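PDB 5FW4: Dye-decolorizing peroxidase Tfu_3078 from Thermobifida fusca, which uses hydrogen peroxide and a non-covalently bound heme b to oxidise many compounds, anthraquinone dyes especially, though its physiological substrate is unknown. Local coordinates for residues A[85-90]-A[211-216]. Residues are numbered along the deposited sequence; the frame is centred on the assembly and turned at random.
Sequences IALDLA and TAVRWS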
ATOM      1  N   ILE A  85      -4.766 -12.479  -2.455  1.00 21.52           N
ATOM      2  CA  ILE A  85      -5.208 -13.085  -1.196  1.00 20.77           C
ATOM      3  C   ILE A  85      -5.354 -14.601  -1.417  1.00 20.59           C
ATOM      4  O   ILE A  85      -6.054 -15.052  -2.326  1.00 21.09           O
ATOM      5  CB  ILE A  85      -6.559 -12.529  -0.735  1.00 21.46           C
ATOM      6  CG1 ILE A  85      -6.549 -11.004  -0.714  1.00 22.04           C
ATOM      7  CG2 ILE A  85      -6.946 -13.121   0.626  1.00 21.16           C
ATOM      8  CD1 ILE A  85      -7.937 -10.404  -0.625  1.00 23.72           C
ATOM      9  N   ALA A  86      -4.612 -15.363  -0.627  1.00 20.55           N
ATOM     10  CA  ALA A  86      -4.692 -16.813  -0.586  1.00 21.19           C
ATOM     11  C   ALA A  86      -5.521 -17.179   0.630  1.00 21.26           C
ATOM     12  O   ALA A  86      -5.273 -16.695   1.755  1.00 21.76           O
ATOM     13  CB  ALA A  86      -3.322 -17.448  -0.487  1.00 21.02           C
ATOM     14  N   LEU A  87      -6.480 -18.050   0.399  1.00 20.90           N
ATOM     15  CA  LEU A  87      -7.347 -18.541   1.446  1.00 21.09           C
ATOM     16  C   LEU A  87      -7.450 -20.068   1.466  1.00 22.12           C
ATOM     17  O   LEU A  87      -7.386 -20.725   0.423  1.00 22.31           O
ATOM     18  CB  LEU A  87      -8.750 -17.936   1.257  1.00 21.01           C
ATOM     19  CG  LEU A  87      -8.966 -16.428   1.067  1.00 20.07           C
ATOM     20  CD1 LEU A  87      -9.132 -16.084  -0.391  1.00 19.46           C
ATOM     21  CD2 LEU A  87     -10.263 -15.995   1.808  1.00 20.80           C
ATOM     22  N   ASP A  88      -7.726 -20.624   2.655  1.00 22.64           N
ATOM     23  CA  ASP A  88      -7.954 -22.033   2.847  1.00 22.43           C
ATOM     24  C   ASP A  88      -9.400 -22.172   3.264  1.00 24.38           C
ATOM     25  O   ASP A  88      -9.980 -21.210   3.804  1.00 22.42           O
ATOM     26  CB  ASP A  88      -7.050 -22.584   3.945  1.00 22.84           C
ATOM     27  CG  ASP A  88      -5.574 -22.608   3.512  1.00 23.04           C
ATOM     28  OD1 ASP A  88      -5.400 -22.718   2.302  1.00 22.32           O
ATOM     29  OD2 ASP A  88      -4.661 -22.485   4.363  1.00 24.15           O
ATOM     30  N   LEU A  89      -9.962 -23.344   2.998  1.00 24.95           N
ATOM     31  CA  LEU A  89     -11.244 -23.713   3.637  1.00 26.65           C
ATOM     32  C   LEU A  89     -11.068 -23.591   5.146  1.00 27.33           C
ATOM     33  O   LEU A  89     -10.017 -23.918   5.683  1.00 26.67           O
ATOM     34  CB  LEU A  89     -11.612 -25.130   3.253  1.00 27.93           C
ATOM     35  CG  LEU A  89     -12.043 -25.359   1.821  1.00 28.74           C
ATOM     36  CD1 LEU A  89     -11.982 -26.847   1.489  1.00 30.08           C
ATOM     37  CD2 LEU A  89     -13.460 -24.809   1.632  1.00 29.31           C
ATOM     38  N   ALA A  90     -12.113 -23.159   5.857  1.00 29.10           N
ATOM     39  CA  ALA A  90     -12.048 -23.049   7.291  1.00 28.73           C
ATOM     40  C   ALA A  90     -11.616 -24.384   7.915  1.00 29.60           C
ATOM     41  O   ALA A  90     -11.946 -25.445   7.421  1.00 28.90           O
ATOM     42  CB  ALA A  90     -13.412 -22.628   7.822  1.00 30.67           C
ATOM     43  N   THR A 211     -14.109 -19.992   4.756  1.00 26.19           N
ATOM     44  CA  THR A 211     -12.680 -19.839   4.398  1.00 25.32           C
ATOM     45  C   THR A 211     -11.964 -18.981   5.413  1.00 25.85           C
ATOM     46  O   THR A 211     -12.620 -18.283   6.226  1.00 27.48           O
ATOM     47  CB  THR A 211     -12.543 -19.167   3.031  1.00 24.66           C
ATOM     48  OG1 THR A 211     -13.083 -17.841   3.077  1.00 24.68           O
ATOM     49  CG2 THR A 211     -13.206 -19.985   1.907  1.00 24.82           C
ATOM     50  N   ALA A 212     -10.621 -19.006   5.362  1.00 24.26           N
ATOM     51  CA  ALA A 212      -9.789 -18.216   6.236  1.00 23.30           C
ATOM     52  C   ALA A 212      -8.605 -17.752   5.414  1.00 22.51           C
ATOM     53  O   ALA A 212      -8.150 -18.528   4.607  1.00 20.82           O
ATOM     54  CB  ALA A 212      -9.271 -19.058   7.388  1.00 24.44           C
ATOM     55  N   VAL A 213      -8.137 -16.525   5.642  1.00 21.31           N
ATOM     56  CA  VAL A 213      -6.949 -16.025   4.894  1.00 20.35           C
ATOM     57  C   VAL A 213      -5.724 -16.754   5.346  1.00 21.10           C
ATOM     58  O   VAL A 213      -5.490 -16.925   6.534  1.00 21.13           O
ATOM     59  CB  VAL A 213      -6.781 -14.498   4.992  1.00 19.51           C
ATOM     60  CG1 VAL A 213      -5.523 -14.012   4.279  1.00 18.04           C
ATOM     61  CG2 VAL A 213      -7.926 -13.809   4.298  1.00 20.09           C
ATOM     62  N   ARG A 214      -4.913 -17.180   4.373  1.00 22.59           N
ATOM     63  CA  ARG A 214      -3.712 -17.933   4.628  1.00 22.69           C
ATOM     64  C   ARG A 214      -2.522 -16.966   4.509  1.00 21.13           C
ATOM     65  O   ARG A 214      -1.727 -16.849   5.445  1.00 20.50           O
ATOM     66  CB  ARG A 214      -3.558 -19.063   3.639  1.00 24.18           C
ATOM     67  CG  ARG A 214      -2.255 -19.851   3.804  1.00 24.56           C
ATOM     68  CD  ARG A 214      -2.137 -20.843   2.666  1.00 26.20           C
ATOM     69  NE  ARG A 214      -0.975 -21.706   2.785  1.00 26.17           N
ATOM     70  CZ  ARG A 214      -0.916 -22.815   3.524  1.00 29.59           C
ATOM     71  NH1 ARG A 214      -1.968 -23.238   4.242  1.00 29.22           N
ATOM     72  NH2 ARG A 214       0.205 -23.530   3.553  1.00 32.32           N
ATOM     73  N   TRP A 215      -2.467 -16.241   3.400  1.00 20.38           N
ATOM     74  CA  TRP A 215      -1.543 -15.105   3.263  1.00 20.22           C
ATOM     75  C   TRP A 215      -2.096 -14.134   2.275  1.00 18.90           C
ATOM     76  O   TRP A 215      -2.885 -14.486   1.411  1.00 18.99           O
ATOM     77  CB  TRP A 215      -0.134 -15.561   2.831  1.00 20.28           C
ATOM     78  CG  TRP A 215      -0.078 -16.293   1.535  1.00 21.47           C
ATOM     79  CD1 TRP A 215      -0.122 -17.635   1.352  1.00 22.03           C
ATOM     80  CD2 TRP A 215       0.026 -15.716   0.227  1.00 22.45           C
ATOM     81  NE1 TRP A 215      -0.048 -17.935   0.019  1.00 22.09           N
ATOM     82  CE2 TRP A 215       0.047 -16.779  -0.695  1.00 22.12           C
ATOM     83  CE3 TRP A 215       0.133 -14.401  -0.250  1.00 22.00           C
ATOM     84  CZ2 TRP A 215       0.142 -16.572  -2.070  1.00 22.30           C
ATOM     85  CZ3 TRP A 215       0.236 -14.192  -1.611  1.00 20.93           C
ATOM     86  CH2 TRP A 215       0.235 -15.274  -2.510  1.00 21.69           C
ATOM     87  N   SER A 216      -1.675 -12.899   2.388  1.00 18.92           N
ATOM     88  CA  SER A 216      -2.035 -11.896   1.383  1.00 19.89           C
ATOM     89  C   SER A 216      -0.950 -10.863   1.193  1.00 18.85           C
ATOM     90  O   SER A 216      -0.191 -10.602   2.111  1.00 21.05           O
ATOM     91  CB  SER A 216      -3.289 -11.120   1.789  1.00 19.58           C
ATOM     92  OG  SER A 216      -3.012 -10.392   2.948  1.00 21.89           O
TER
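Ala-86 faces both Arg-214 and Trp-215 across two antiparallel strands, a classic beta bulge in the N-terminal half of the DyP-type ferredoxin-like fold. The evidence lies in Ala-86 O, which accepts two N-H groups approaching from the same face of its carbonyl plane: Arg-214 N at 2.7 Å, and the longer, more bent Trp-215 N at 3.3 Å. In return Ala-86 N donates to Trp-215 O at 2.8 Å, and beyond the bulge Asp-88 and Ala-212 exchange a reciprocal pair of backbone bonds. At the bulge, the first bond of the Arg-214 side chain points toward strand 81-89. With CG anti to the backbone N (chi1 176°) and the chain extended as far as NE, NH1 comes to Asp-88 OD2 at 2.8 Å, forming a salt bridge. OD2 sits at the guanidinium edge and is met on its syn side, although the two planes are 64° apart. Second-shell bonds brace both partners: Asp-183 N donates to Asp-88 OD1, and Cys-180 O accepts from Arg-214 NE. On the sheet face of Ile-85, its CG2 meets Val-213 CG2 at 3.9 Å, and Trp-363 of the second subunit packs against both residues. The Trp-215 indole is anchored by NE1 to Gly-181 O, while the Ala-86 methyl makes a CH-pi contact, CB standing 3.5 Å from the centroid of the five-membered ring of Trp-215 and 17° off its normal.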